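Local coordinates for dihydropteroate synthase (Clostridioides difficile, PDB 6PZ2), which catalyses the joining of a dihydropterin pyrophosphate to p-aminobenzoate to form dihydropteroate, a step of folate synthesis, and belongs to the enzyme family that sulfonamide drugs target, at residues G116-K121 with F157-E162; V134-N139 with I174-G179; G230-T235 with Y252-A257. All blocks are in the same frame, centred on the assembly; numbering follows the deposited sequence.

Contact 1 of 3, residues G116-K121 with F157-E162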
ATOM      1  N   GLY A 116     -26.561   3.332   8.539  1.00 30.92           N
ATOM      2  CA  GLY A 116     -26.282   4.617   9.158  1.00 32.04           C
ATOM      3  C   GLY A 116     -27.488   5.174   9.903  1.00 31.85           C
ATOM      4  O   GLY A 116     -27.745   6.380   9.872  1.00 30.29           O
ATOM      5  N   LEU A 117     -28.165   4.253  10.588  1.00 29.41           N
ATOM      6  CA  LEU A 117     -29.263   4.459  11.488  1.00 29.42           C
ATOM      7  C   LEU A 117     -30.543   4.693  10.679  1.00 27.69           C
ATOM      8  O   LEU A 117     -31.514   5.027  11.291  1.00 31.25           O
ATOM      9  CB  LEU A 117     -29.039   5.642  12.431  1.00 27.76           C
ATOM     10  CG  LEU A 117     -27.735   5.639  13.212  1.00 32.60           C
ATOM     11  CD1 LEU A 117     -27.648   6.881  14.068  1.00 30.59           C
ATOM     12  CD2 LEU A 117     -27.611   4.402  14.079  1.00 33.44           C
ATOM     13  N   ARG A 118     -30.555   4.522   9.373  1.00 28.52           N
ATOM     14  CA  ARG A 118     -31.760   4.900   8.604  1.00 29.88           C
ATOM     15  C   ARG A 118     -32.695   3.717   8.353  1.00 29.49           C
ATOM     16  O   ARG A 118     -33.764   3.937   7.825  1.00 35.64           O
ATOM     17  CB  ARG A 118     -31.398   5.423   7.210  1.00 28.36           C
ATOM     18  CG  ARG A 118     -30.488   6.645   7.184  1.00 33.60           C
ATOM     19  CD  ARG A 118     -30.844   7.767   8.135  1.00 35.35           C
ATOM     20  NE  ARG A 118     -29.953   8.914   8.033  1.00 35.44           N
ATOM     21  CZ  ARG A 118     -29.948   9.748   7.001  1.00 38.72           C
ATOM     22  NH1 ARG A 118     -30.924   9.688   6.102  1.00 32.44           N
ATOM     23  NH2 ARG A 118     -28.953  10.609   6.854  1.00 36.19           N
ATOM     24  N   LYS A 119     -32.307   2.471   8.554  1.00 33.08           N
ATOM     25  CA  LYS A 119     -33.184   1.403   8.132  1.00 36.12           C
ATOM     26  C   LYS A 119     -34.081   1.001   9.299  1.00 36.59           C
ATOM     27  O   LYS A 119     -35.130   0.492   9.059  1.00 42.46           O
ATOM     28  CB  LYS A 119     -32.441   0.163   7.620  1.00 40.83           C
ATOM     29  CG  LYS A 119     -33.057  -0.476   6.380  1.00 49.40           C
ATOM     30  CD  LYS A 119     -33.671   0.551   5.440  1.00 58.50           C
ATOM     31  CE  LYS A 119     -33.344   0.402   3.968  1.00 64.00           C
ATOM     32  NZ  LYS A 119     -33.531   1.692   3.261  1.00 63.36           N
ATOM     33  N   ASP A 120     -33.671   1.227  10.529  1.00 35.37           N
ATOM     34  CA  ASP A 120     -34.481   0.853  11.638  1.00 35.45           C
ATOM     35  C   ASP A 120     -34.625   2.072  12.552  1.00 35.61           C
ATOM     36  O   ASP A 120     -33.637   2.498  13.192  1.00 35.79           O
ATOM     37  CB  ASP A 120     -33.864  -0.349  12.366  1.00 37.59           C
ATOM     38  CG  ASP A 120     -34.763  -1.008  13.414  1.00 35.60           C
ATOM     39  OD1 ASP A 120     -35.465  -0.271  14.137  1.00 35.83           O
ATOM     40  OD2 ASP A 120     -34.692  -2.248  13.553  1.00 35.40           O
ATOM     41  N   LYS A 121     -35.860   2.568  12.678  1.00 36.12           N
ATOM     42  CA  LYS A 121     -36.106   3.778  13.466  1.00 38.49           C
ATOM     43  C   LYS A 121     -35.711   3.542  14.929  1.00 33.98           C
ATOM     44  O   LYS A 121     -35.435   4.526  15.616  1.00 33.25           O
ATOM     45  CB  LYS A 121     -37.559   4.253  13.346  1.00 53.18           C
ATOM     46  CG  LYS A 121     -38.064   4.486  11.924  1.00 61.15           C
ATOM     47  CD  LYS A 121     -39.241   5.454  11.796  1.00 72.42           C
ATOM     48  CE  LYS A 121     -40.504   5.020  12.518  1.00 87.30           C
ATOM     49  NZ  LYS A 121     -41.157   3.837  11.902  1.00 94.09           N
ATOM     50  N   PHE A 157     -24.254  12.191   6.868  1.00 31.31           N
ATOM     51  CA  PHE A 157     -23.690  11.998   8.197  1.00 36.47           C
ATOM     52  C   PHE A 157     -24.290  12.982   9.205  1.00 34.85           C
ATOM     53  O   PHE A 157     -24.472  12.630  10.360  1.00 34.30           O
ATOM     54  CB  PHE A 157     -22.167  12.145   8.197  1.00 35.16           C
ATOM     55  CG  PHE A 157     -21.437  11.019   7.516  1.00 36.70           C
ATOM     56  CD1 PHE A 157     -20.238  11.258   6.866  1.00 40.26           C
ATOM     57  CD2 PHE A 157     -21.917   9.723   7.566  1.00 35.46           C
ATOM     58  CE1 PHE A 157     -19.537  10.228   6.260  1.00 38.42           C
ATOM     59  CE2 PHE A 157     -21.208   8.687   6.980  1.00 36.66           C
ATOM     60  CZ  PHE A 157     -20.026   8.943   6.327  1.00 39.17           C
ATOM     61  N   LYS A 158     -24.553  14.208   8.775  1.00 38.08           N
ATOM     62  CA  LYS A 158     -25.042  15.230   9.673  1.00 42.04           C
ATOM     63  C   LYS A 158     -26.417  14.832  10.201  1.00 35.55           C
ATOM     64  O   LYS A 158     -26.698  14.949  11.381  1.00 32.16           O
ATOM     65  CB  LYS A 158     -25.198  16.582   8.975  1.00 54.81           C
ATOM     66  CG  LYS A 158     -24.267  17.668   9.488  1.00 75.79           C
ATOM     67  CD  LYS A 158     -22.792  17.298   9.449  1.00 84.53           C
ATOM     68  CE  LYS A 158     -21.902  18.509   9.630  1.00 89.34           C
ATOM     69  NZ  LYS A 158     -21.958  19.375   8.428  1.00 90.05           N
ATOM     70  N   VAL A 159     -27.260  14.370   9.301  1.00 33.03           N
ATOM     71  CA  VAL A 159     -28.585  13.929   9.699  1.00 36.07           C
ATOM     72  C   VAL A 159     -28.509  12.716  10.644  1.00 36.83           C
ATOM     73  O   VAL A 159     -29.210  12.678  11.650  1.00 37.07           O
ATOM     74  CB  VAL A 159     -29.414  13.588   8.449  1.00 39.84           C
ATOM     75  CG1 VAL A 159     -30.686  12.850   8.827  1.00 39.67           C
ATOM     76  CG2 VAL A 159     -29.704  14.838   7.624  1.00 36.49           C
ATOM     77  N   SER A 160     -27.718  11.699  10.300  1.00 34.07           N
ATOM     78  CA  SER A 160     -27.576  10.497  11.131  1.00 30.31           C
ATOM     79  C   SER A 160     -26.974  10.878  12.486  1.00 28.62           C
ATOM     80  O   SER A 160     -27.366  10.325  13.501  1.00 28.67           O
ATOM     81  CB  SER A 160     -26.761   9.427  10.434  1.00 28.88           C
ATOM     82  OG  SER A 160     -27.399   9.035   9.218  1.00 30.58           O
ATOM     83  N   ILE A 161     -26.063  11.834  12.512  1.00 30.88           N
ATOM     84  CA  ILE A 161     -25.435  12.212  13.785  1.00 32.66           C
ATOM     85  C   ILE A 161     -26.491  12.899  14.663  1.00 34.68           C
ATOM     86  O   ILE A 161     -26.524  12.713  15.879  1.00 35.65           O
ATOM     87  CB  ILE A 161     -24.213  13.129  13.562  1.00 34.28           C
ATOM     88  CG1 ILE A 161     -23.073  12.382  12.865  1.00 36.28           C
ATOM     89  CG2 ILE A 161     -23.738  13.772  14.873  1.00 32.99           C
ATOM     90  CD1 ILE A 161     -21.973  13.296  12.364  1.00 35.76           C
ATOM     91  N   GLU A 162     -27.360  13.693  14.049  1.00 37.30           N
ATOM     92  CA  GLU A 162     -28.413  14.367  14.815  1.00 42.46           C
ATOM     93  C   GLU A 162     -29.430  13.353  15.357  1.00 36.23           C
ATOM     94  O   GLU A 162     -29.828  13.482  16.527  1.00 33.88           O
ATOM     95  CB  GLU A 162     -29.065  15.481  13.994  1.00 46.98           C
ATOM     96  CG  GLU A 162     -28.318  16.798  14.169  1.00 63.62           C
ATOM     97  CD  GLU A 162     -28.634  17.906  13.172  1.00 71.81           C
ATOM     98  OE1 GLU A 162     -29.701  17.835  12.519  1.00 81.37           O
ATOM     99  OE2 GLU A 162     -27.801  18.835  13.040  1.00 62.89           O
TER
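S160 sits where the loop 116-121 meets helix 149-166, and its hydroxyl works in both directions. It donates to G116 O, with OG and O 2.8 Å apart and the donor lying in the carbonyl plane, and it accepts from R118, whose NE is 2.8 Å from the same OG. The N-H of R118 NE reaches OG at 142°, nearly in the guanidinium plane, so the serine occupies an edge of the group. A second, weak bond runs to S160 OG from R118 NH2 at 3.2 Å. Serine suits this buried spot: a short side chain that lets the loop come close, yet supplies both a donor and an acceptor. G116 has a positive phi (60°), a conformation glycine tolerates readily, and its carbonyl faces S160. L117 completes the tight part. Its CD1 approaches S160 O at 3.5 Å, and the L117 side chain also packs on M123 and I127 of helix 123-129 and on I136.

The loop follows strand 110-113 of the TIM barrel at the C-terminal ends of the strands, where enzymes of this fold place their active sites; it lies near the bound pteroic acid without touching it. Helix 149-166 belongs to the outer layer of the barrel.

Toward solvent the contact thins out. The R118 chain bends at chi2 (-46°) and then extends through chi3, which carries the guanidinium across to the helix. There V159 CG1 covers the outer part of one face, 3.4 Å from its plane, and V159 CB is 3.4 Å from R118 NH2. A flat cation that can lie against a methyl group while bonding at its edge suits this partly exposed margin. R118 NH2 also donates to F156 O, and the group makes a cation-pi contact with the F156 ring.

Contact 2 of 3, residues V134-N139 with I174-G179. With PT1 (pteroic acid), chain K.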
ATOM      1  N   VAL A 134     -20.978   3.302  17.804  1.00 28.55           N
ATOM      2  CA  VAL A 134     -21.623   3.021  16.541  1.00 29.96           C
ATOM      3  C   VAL A 134     -20.741   3.508  15.383  1.00 30.79           C
ATOM      4  O   VAL A 134     -20.153   4.597  15.400  1.00 31.84           O
ATOM      5  CB  VAL A 134     -23.031   3.639  16.493  1.00 31.25           C
ATOM      6  CG1 VAL A 134     -23.039   5.116  16.832  1.00 32.92           C
ATOM      7  CG2 VAL A 134     -23.726   3.411  15.156  1.00 31.82           C
ATOM      8  N   CYS A 135     -20.726   2.685  14.344  1.00 30.41           N
ATOM      9  CA  CYS A 135     -20.247   3.088  13.075  1.00 30.68           C
ATOM     10  C   CYS A 135     -21.448   3.422  12.196  1.00 29.14           C
ATOM     11  O   CYS A 135     -22.235   2.556  11.846  1.00 28.03           O
ATOM     12  CB  CYS A 135     -19.394   2.007  12.418  1.00 33.59           C
ATOM     13  SG  CYS A 135     -18.782   2.466  10.770  1.00 34.20           S
ATOM     14  N   ILE A 136     -21.467   4.671  11.764  1.00 30.36           N
ATOM     15  CA  ILE A 136     -22.487   5.179  10.877  1.00 28.87           C
ATOM     16  C   ILE A 136     -21.925   5.195   9.461  1.00 28.16           C
ATOM     17  O   ILE A 136     -21.105   6.033   9.125  1.00 29.84           O
ATOM     18  CB  ILE A 136     -22.910   6.606  11.265  1.00 27.89           C
ATOM     19  CG1 ILE A 136     -23.442   6.667  12.695  1.00 31.11           C
ATOM     20  CG2 ILE A 136     -23.908   7.158  10.257  1.00 29.22           C
ATOM     21  CD1 ILE A 136     -23.876   8.059  13.121  1.00 34.86           C
ATOM     22  N   MET A 137     -22.443   4.317   8.638  1.00 26.55           N
ATOM     23  CA  MET A 137     -21.949   4.171   7.319  1.00 28.65           C
ATOM     24  C   MET A 137     -22.925   4.811   6.324  1.00 31.65           C
ATOM     25  O   MET A 137     -24.118   4.651   6.472  1.00 29.13           O
ATOM     26  CB  MET A 137     -21.779   2.693   6.970  1.00 30.56           C
ATOM     27  CG  MET A 137     -20.950   2.477   5.717  1.00 30.28           C
ATOM     28  SD  MET A 137     -21.015   0.827   5.026  1.00 30.10           S
ATOM     29  CE  MET A 137     -22.493   0.960   4.016  1.00 28.36           C
ATOM     30  N   HIS A 138     -22.385   5.506   5.331  1.00 29.52           N
ATOM     31  CA  HIS A 138     -23.165   6.098   4.258  1.00 28.80           C
ATOM     32  C   HIS A 138     -23.678   4.991   3.340  1.00 28.29           C
ATOM     33  O   HIS A 138     -22.899   4.137   2.918  1.00 28.91           O
ATOM     34  CB  HIS A 138     -22.339   7.102   3.436  1.00 31.91           C
ATOM     35  CG  HIS A 138     -23.088   7.586   2.239  1.00 30.80           C
ATOM     36  ND1 HIS A 138     -22.933   7.035   0.979  1.00 28.34           N
ATOM     37  CD2 HIS A 138     -24.067   8.510   2.137  1.00 30.33           C
ATOM     38  CE1 HIS A 138     -23.766   7.630   0.147  1.00 31.56           C
ATOM     39  NE2 HIS A 138     -24.474   8.540   0.833  1.00 28.58           N
ATOM     40  N   ASN A 139     -24.942   5.057   2.924  1.00 28.10           N
ATOM     41  CA  ASN A 139     -25.486   4.041   2.010  1.00 26.86           C
ATOM     42  C   ASN A 139     -26.708   4.640   1.321  1.00 26.80           C
ATOM     43  O   ASN A 139     -27.320   5.504   1.896  1.00 27.56           O
ATOM     44  CB  ASN A 139     -25.934   2.799   2.794  1.00 28.94           C
ATOM     45  CG  ASN A 139     -26.212   1.566   1.965  1.00 31.20           C
ATOM     46  OD1 ASN A 139     -26.243   1.604   0.731  1.00 28.48           O
ATOM     47  ND2 ASN A 139     -26.351   0.443   2.650  1.00 29.43           N
ATOM     48  N   ILE A 174     -19.211   7.940  18.194  1.00 28.62           N
ATOM     49  CA  ILE A 174     -19.509   7.819  16.774  1.00 32.30           C
ATOM     50  C   ILE A 174     -18.220   7.727  15.939  1.00 32.30           C
ATOM     51  O   ILE A 174     -17.220   8.414  16.194  1.00 37.24           O
ATOM     52  CB  ILE A 174     -20.387   8.984  16.303  1.00 29.67           C
ATOM     53  CG1 ILE A 174     -21.751   8.925  16.994  1.00 32.29           C
ATOM     54  CG2 ILE A 174     -20.524   8.994  14.782  1.00 29.60           C
ATOM     55  CD1 ILE A 174     -22.560  10.186  16.816  1.00 33.08           C
ATOM     56  N   VAL A 175     -18.304   6.833  14.964  1.00 28.89           N
ATOM     57  CA  VAL A 175     -17.336   6.592  13.928  1.00 29.04           C
ATOM     58  C   VAL A 175     -18.086   6.715  12.600  1.00 27.60           C
ATOM     59  O   VAL A 175     -19.170   6.155  12.504  1.00 28.94           O
ATOM     60  CB  VAL A 175     -16.716   5.191  14.096  1.00 28.64           C
ATOM     61  CG1 VAL A 175     -15.787   4.849  12.946  1.00 37.79           C
ATOM     62  CG2 VAL A 175     -15.951   5.050  15.402  1.00 33.23           C
ATOM     63  N   LEU A 176     -17.512   7.370  11.588  1.00 28.10           N
ATOM     64  CA  LEU A 176     -18.144   7.482  10.268  1.00 29.25           C
ATOM     65  C   LEU A 176     -17.384   6.671   9.210  1.00 32.64           C
ATOM     66  O   LEU A 176     -16.161   6.539   9.246  1.00 31.63           O
ATOM     67  CB  LEU A 176     -18.182   8.951   9.841  1.00 31.47           C
ATOM     68  CG  LEU A 176     -18.682   9.964  10.871  1.00 33.49           C
ATOM     69  CD1 LEU A 176     -18.583  11.375  10.305  1.00 31.36           C
ATOM     70  CD2 LEU A 176     -20.113   9.671  11.290  1.00 32.36           C
ATOM     71  N   ASP A 177     -18.120   6.222   8.201  1.00 25.69           N
ATOM     72  CA  ASP A 177     -17.603   5.387   7.175  1.00 26.91           C
ATOM     73  C   ASP A 177     -18.315   5.757   5.871  1.00 31.26           C
ATOM     74  O   ASP A 177     -19.541   5.798   5.857  1.00 29.67           O
ATOM     75  CB  ASP A 177     -17.839   3.912   7.507  1.00 28.16           C
ATOM     76  CG  ASP A 177     -17.396   2.909   6.456  1.00 26.58           C
ATOM     77  OD1 ASP A 177     -17.253   3.311   5.281  1.00 29.17           O
ATOM     78  OD2 ASP A 177     -17.228   1.723   6.822  1.00 32.15           O
ATOM     79  N   PRO A 178     -17.555   5.995   4.794  1.00 31.48           N
ATOM     80  CA  PRO A 178     -18.143   6.526   3.570  1.00 28.97           C
ATOM     81  C   PRO A 178     -18.852   5.471   2.724  1.00 29.29           C
ATOM     82  O   PRO A 178     -19.501   5.816   1.715  1.00 30.17           O
ATOM     83  CB  PRO A 178     -16.944   7.055   2.779  1.00 30.17           C
ATOM     84  CG  PRO A 178     -15.866   6.093   3.192  1.00 30.63           C
ATOM     85  CD  PRO A 178     -16.094   5.987   4.687  1.00 32.20           C
ATOM     86  N   GLY A 179     -18.681   4.207   3.074  1.00 30.37           N
ATOM     87  CA  GLY A 179     -19.519   3.182   2.447  1.00 28.74           C
ATOM     88  C   GLY A 179     -19.086   2.888   1.027  1.00 31.43           C
ATOM     89  O   GLY A 179     -19.882   2.900   0.087  1.00 28.64           O
TER
HETATM   90  C2  PT1 K 310     -17.967  -1.407   4.952  1.00 26.79           C
HETATM   91  C3  PT1 K 310     -18.638  -2.694   4.883  1.00 29.36           C
HETATM   92  C5  PT1 K 310     -19.290  -3.099   6.129  1.00 27.84           C
HETATM   93  N6  PT1 K 310     -18.673  -3.508   3.795  1.00 31.44           N
HETATM   94  C7  PT1 K 310     -18.630  -1.098   7.170  1.00 32.60           C
HETATM   95  N9  PT1 K 310     -19.267  -2.277   7.178  1.00 31.81           N
HETATM   96  C10 PT1 K 310     -19.340  -4.672   3.847  1.00 29.42           C
HETATM   97  N11 PT1 K 310     -18.604  -0.316   8.265  1.00 31.28           N
HETATM   98  C12 PT1 K 310     -20.002  -5.047   5.023  1.00 29.46           C
HETATM   99  C21 PT1 K 310     -18.649  -4.994  -3.901  1.00 35.54           C
HETATM  100  O22 PT1 K 310     -18.844  -3.994  -4.609  1.00 40.08           O
HETATM  101  O1  PT1 K 310     -17.320  -0.906   3.889  1.00 32.81           O
HETATM  102  N4  PT1 K 310     -18.007  -0.649   6.066  1.00 33.57           N
HETATM  103  N8  PT1 K 310     -19.933  -4.286   6.141  1.00 31.94           N
HETATM  104  C13 PT1 K 310     -19.400  -5.549   2.613  1.00 32.92           C
HETATM  105  N14 PT1 K 310     -20.060  -4.790   1.557  1.00 29.63           N
HETATM  106  C15 PT1 K 310     -19.735  -4.912   0.251  1.00 31.22           C
HETATM  107  C16 PT1 K 310     -18.956  -5.967  -0.240  1.00 30.57           C
HETATM  108  C17 PT1 K 310     -20.143  -3.909  -0.618  1.00 31.53           C
HETATM  109  C18 PT1 K 310     -18.638  -6.009  -1.595  1.00 34.52           C
HETATM  110  C19 PT1 K 310     -19.823  -3.945  -1.972  1.00 31.87           C
HETATM  111  C20 PT1 K 310     -19.058  -4.994  -2.457  1.00 34.78           C
HETATM  112  O23 PT1 K 310     -18.061  -5.968  -4.377  1.00 33.18           O
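M137 and D177 both carry CG anti to the backbone N (chi1 -166° and 177°), which sends the two side chains out together on the face of the sheet that holds the pterin, their CG atoms 3.7 Å apart. D177 OD2 accepts from N11 of pteroic acid at 2.9 Å and lies 2.6 Å from its N4. M137 bends at chi3 (85°), and its SD lies 3.5 Å from N4; thioether and carboxylate thus offer the pterin a polarisable wall and an acceptor. C135 SG packs against D177 CB at 3.7 Å on the same face. The aspartate is steadied by an Asx turn: G179 N donates to OD1 at 2.8 Å, meeting it from above the carboxylate plane. Glycine fits there, for its phi is positive and a side chain would run into H138 O.

The backbones form a parallel pair, hydrogen-bonded from V175 N to V134 O through to H138 N and D177 O. On the reverse face V134, I136, I174 and L176 pack together with branched aliphatic groups; I136 CD1 touches I174 CG2 at 3.9 Å. This is a beta-alpha-beta unit of the TIM barrel: helix 149-166 crosses over between the strands, laying S160 on I136 and F157 on L176, while strand 133-137 borders 110-113 and strand 174-177 borders 207-208.

Contact 3 of 3, residues G230-T235 with Y252-A257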
ATOM      1  N   GLY A 230      -4.429  -4.605  -3.946  1.00 28.87           N
ATOM      2  CA  GLY A 230      -5.320  -3.447  -4.088  1.00 28.22           C
ATOM      3  C   GLY A 230      -5.870  -2.958  -2.757  1.00 26.29           C
ATOM      4  O   GLY A 230      -5.969  -1.750  -2.491  1.00 26.65           O
ATOM      5  N   THR A 231      -6.261  -3.906  -1.911  1.00 25.00           N
ATOM      6  CA  THR A 231      -6.832  -3.560  -0.635  1.00 27.42           C
ATOM      7  C   THR A 231      -5.752  -2.878   0.214  1.00 26.76           C
ATOM      8  O   THR A 231      -5.984  -1.847   0.877  1.00 27.98           O
ATOM      9  CB  THR A 231      -7.341  -4.825   0.063  1.00 31.61           C
ATOM     10  OG1 THR A 231      -8.359  -5.413  -0.754  1.00 35.71           O
ATOM     11  CG2 THR A 231      -7.778  -4.537   1.482  1.00 28.46           C
ATOM     12  N   ILE A 232      -4.556  -3.457   0.168  1.00 27.88           N
ATOM     13  CA  ILE A 232      -3.426  -2.827   0.894  1.00 30.85           C
ATOM     14  C   ILE A 232      -3.214  -1.404   0.385  1.00 28.03           C
ATOM     15  O   ILE A 232      -3.036  -0.495   1.181  1.00 26.92           O
ATOM     16  CB  ILE A 232      -2.155  -3.688   0.817  1.00 32.73           C
ATOM     17  CG1 ILE A 232      -2.355  -4.957   1.647  1.00 33.05           C
ATOM     18  CG2 ILE A 232      -0.933  -2.905   1.278  1.00 30.40           C
ATOM     19  CD1 ILE A 232      -1.218  -5.921   1.496  1.00 40.96           C
ATOM     20  N   ALA A 233      -3.370  -1.171  -0.917  1.00 26.82           N
ATOM     21  CA  ALA A 233      -3.198   0.175  -1.407  1.00 28.00           C
ATOM     22  C   ALA A 233      -4.231   1.109  -0.767  1.00 30.10           C
ATOM     23  O   ALA A 233      -3.881   2.230  -0.331  1.00 29.72           O
ATOM     24  CB  ALA A 233      -3.292   0.199  -2.914  1.00 32.84           C
ATOM     25  N   THR A 234      -5.491   0.662  -0.688  1.00 26.86           N
ATOM     26  CA  THR A 234      -6.537   1.548  -0.143  1.00 25.78           C
ATOM     27  C   THR A 234      -6.371   1.716   1.377  1.00 23.80           C
ATOM     28  O   THR A 234      -6.648   2.782   1.924  1.00 26.59           O
ATOM     29  CB  THR A 234      -7.935   1.019  -0.480  1.00 27.82           C
ATOM     30  OG1 THR A 234      -8.099  -0.233   0.179  1.00 27.43           O
ATOM     31  CG2 THR A 234      -8.139   0.822  -1.971  1.00 27.48           C
ATOM     32  N   THR A 235      -5.922   0.680   2.058  1.00 26.11           N
ATOM     33  CA  THR A 235      -5.599   0.835   3.480  1.00 25.75           C
ATOM     34  C   THR A 235      -4.584   1.965   3.654  1.00 24.98           C
ATOM     35  O   THR A 235      -4.735   2.834   4.507  1.00 31.67           O
ATOM     36  CB  THR A 235      -5.071  -0.477   4.058  1.00 25.33           C
ATOM     37  OG1 THR A 235      -6.166  -1.378   4.194  1.00 26.28           O
ATOM     38  CG2 THR A 235      -4.404  -0.331   5.411  1.00 26.53           C
ATOM     39  N   TYR A 252      -3.222  -9.658   8.987  1.00 33.11           N
ATOM     40  CA  TYR A 252      -1.773  -9.516   9.206  1.00 34.17           C
ATOM     41  C   TYR A 252      -1.161  -8.560   8.167  1.00 31.81           C
ATOM     42  O   TYR A 252      -0.457  -7.584   8.479  1.00 28.89           O
ATOM     43  CB  TYR A 252      -1.093 -10.884   9.089  1.00 35.74           C
ATOM     44  CG  TYR A 252       0.406 -10.816   9.230  1.00 37.76           C
ATOM     45  CD1 TYR A 252       0.968 -10.576  10.472  1.00 38.60           C
ATOM     46  CD2 TYR A 252       1.249 -10.904   8.129  1.00 39.16           C
ATOM     47  CE1 TYR A 252       2.342 -10.482  10.621  1.00 43.05           C
ATOM     48  CE2 TYR A 252       2.627 -10.793   8.256  1.00 41.07           C
ATOM     49  CZ  TYR A 252       3.166 -10.612   9.518  1.00 41.10           C
ATOM     50  OH  TYR A 252       4.502 -10.478   9.718  1.00 53.41           O
ATOM     51  N   GLU A 253      -1.504  -8.830   6.912  1.00 29.56           N
ATOM     52  CA  GLU A 253      -0.960  -8.091   5.790  1.00 29.13           C
ATOM     53  C   GLU A 253      -1.387  -6.629   5.895  1.00 28.40           C
ATOM     54  O   GLU A 253      -0.553  -5.728   5.820  1.00 30.27           O
ATOM     55  CB  GLU A 253      -1.397  -8.731   4.473  1.00 31.20           C
ATOM     56  CG  GLU A 253      -0.850 -10.129   4.281  1.00 32.16           C
ATOM     57  CD  GLU A 253      -1.696 -11.246   4.888  1.00 39.50           C
ATOM     58  OE1 GLU A 253      -2.716 -10.978   5.573  1.00 35.74           O
ATOM     59  OE2 GLU A 253      -1.333 -12.400   4.670  1.00 41.57           O
ATOM     60  N   ASN A 254      -2.664  -6.363   6.148  1.00 28.74           N
ATOM     61  CA  ASN A 254      -3.069  -4.973   6.277  1.00 25.75           C
ATOM     62  C   ASN A 254      -2.431  -4.339   7.521  1.00 27.28           C
ATOM     63  O   ASN A 254      -2.104  -3.162   7.479  1.00 28.76           O
ATOM     64  CB  ASN A 254      -4.583  -4.812   6.299  1.00 27.70           C
ATOM     65  CG  ASN A 254      -5.187  -5.028   4.924  1.00 26.10           C
ATOM     66  OD1 ASN A 254      -5.199  -4.091   4.130  1.00 25.24           O
ATOM     67  ND2 ASN A 254      -5.676  -6.234   4.677  1.00 24.19           N
ATOM     68  N   LEU A 255      -2.326  -5.053   8.636  1.00 26.74           N
ATOM     69  CA  LEU A 255      -1.664  -4.435   9.821  1.00 29.62           C
ATOM     70  C   LEU A 255      -0.213  -4.035   9.496  1.00 27.65           C
ATOM     71  O   LEU A 255       0.217  -2.936   9.892  1.00 31.58           O
ATOM     72  CB  LEU A 255      -1.694  -5.412  10.998  1.00 30.49           C
ATOM     73  CG  LEU A 255      -1.017  -4.939  12.288  1.00 33.34           C
ATOM     74  CD1 LEU A 255      -1.586  -3.641  12.817  1.00 35.97           C
ATOM     75  CD2 LEU A 255      -1.141  -5.996  13.369  1.00 37.45           C
ATOM     76  N   MET A 256       0.526  -4.909   8.792  1.00 29.75           N
ATOM     77  CA  MET A 256       1.943  -4.619   8.492  1.00 31.76           C
ATOM     78  C   MET A 256       2.031  -3.345   7.641  1.00 30.55           C
ATOM     79  O   MET A 256       2.791  -2.450   7.970  1.00 27.07           O
ATOM     80  CB  MET A 256       2.642  -5.777   7.766  1.00 32.08           C
ATOM     81  CG  MET A 256       2.759  -7.049   8.569  1.00 32.85           C
ATOM     82  SD  MET A 256       3.543  -6.734  10.168  1.00 41.99           S
ATOM     83  CE  MET A 256       2.189  -6.769  11.335  1.00 49.76           C
ATOM     84  N   ALA A 257       1.191  -3.198   6.603  1.00 26.85           N
ATOM     85  CA  ALA A 257       1.165  -1.989   5.781  1.00 23.96           C
ATOM     86  C   ALA A 257       0.757  -0.754   6.598  1.00 26.14           C
ATOM     87  O   ALA A 257       1.264   0.380   6.397  1.00 28.11           O
ATOM     88  CB  ALA A 257       0.213  -2.221   4.607  1.00 28.19           C
TER
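T235 and N254 make the polar contact between two neighbouring helices: T235 OG1 donates to N254 OD1 over 2.9 Å. The hydroxyl comes from above the amide's carbonyl plane, 35° out of it. Around the same oxygen gather carbon groups of the other helix, T231 CG2 at 3.7 Å and I232 CG1 at 3.9 Å, so a buried acceptor is enclosed by methyl and methylene groups and satisfied by one hydroxyl. Threonine serves well here, since it brings the hydroxyl and a compact branched side chain to the same place.

On the apolar side, I232 CG2 meets A257 CB at 3.6 Å. Alanine adds little bulk where the helices face each other, their segment axes 9.5 Å apart at an angle of 38°. The longer branch of I232, extended through chi2 (174°), reaches across to E253 and brings CD1 to 4.1 Å from E253 CB.

A second shell holds these groups. N254 ND2 donates to D250 O, fixing the turn of the amide and leaving OD1 directed at T235. T231 OG1 makes weak hydrogen bonds with R212 N and R227 O. At the subunit interface I232 meets I232 of the second subunit, and E253 and M256 lie on E229 of that subunit.

Helices 228-240 and 251-265 are the last two helices of the chain and belong to the barrel's outer layer. Strand 245-248 comes between them in the chain, and the pair packs on it: T235 on V246 and N254 on V248.

How the contacts relate
The centres of contacts 1 and 2 lie about 9 Å apart, and the two touch: S160 and G116 pack on I136, and the F157 ring reaches the backbone of strands 133-137 and 174-177. Helix 149-166 of contact 1 connects the two strands of contact 2, while the loop comes from the preceding strand, 110-113; the segments alternate along the chain. Contact 3 follows both in sequence, its centre about 30 Å from that of contact 1, across the chain's centre, and about 20 Å from that of contact 2. Contact 2 lines the pterin pocket directly; contact 1 packs behind it, whereas contact 3 joins the chain's last two helices on the outside of the barrel and meets the second subunit.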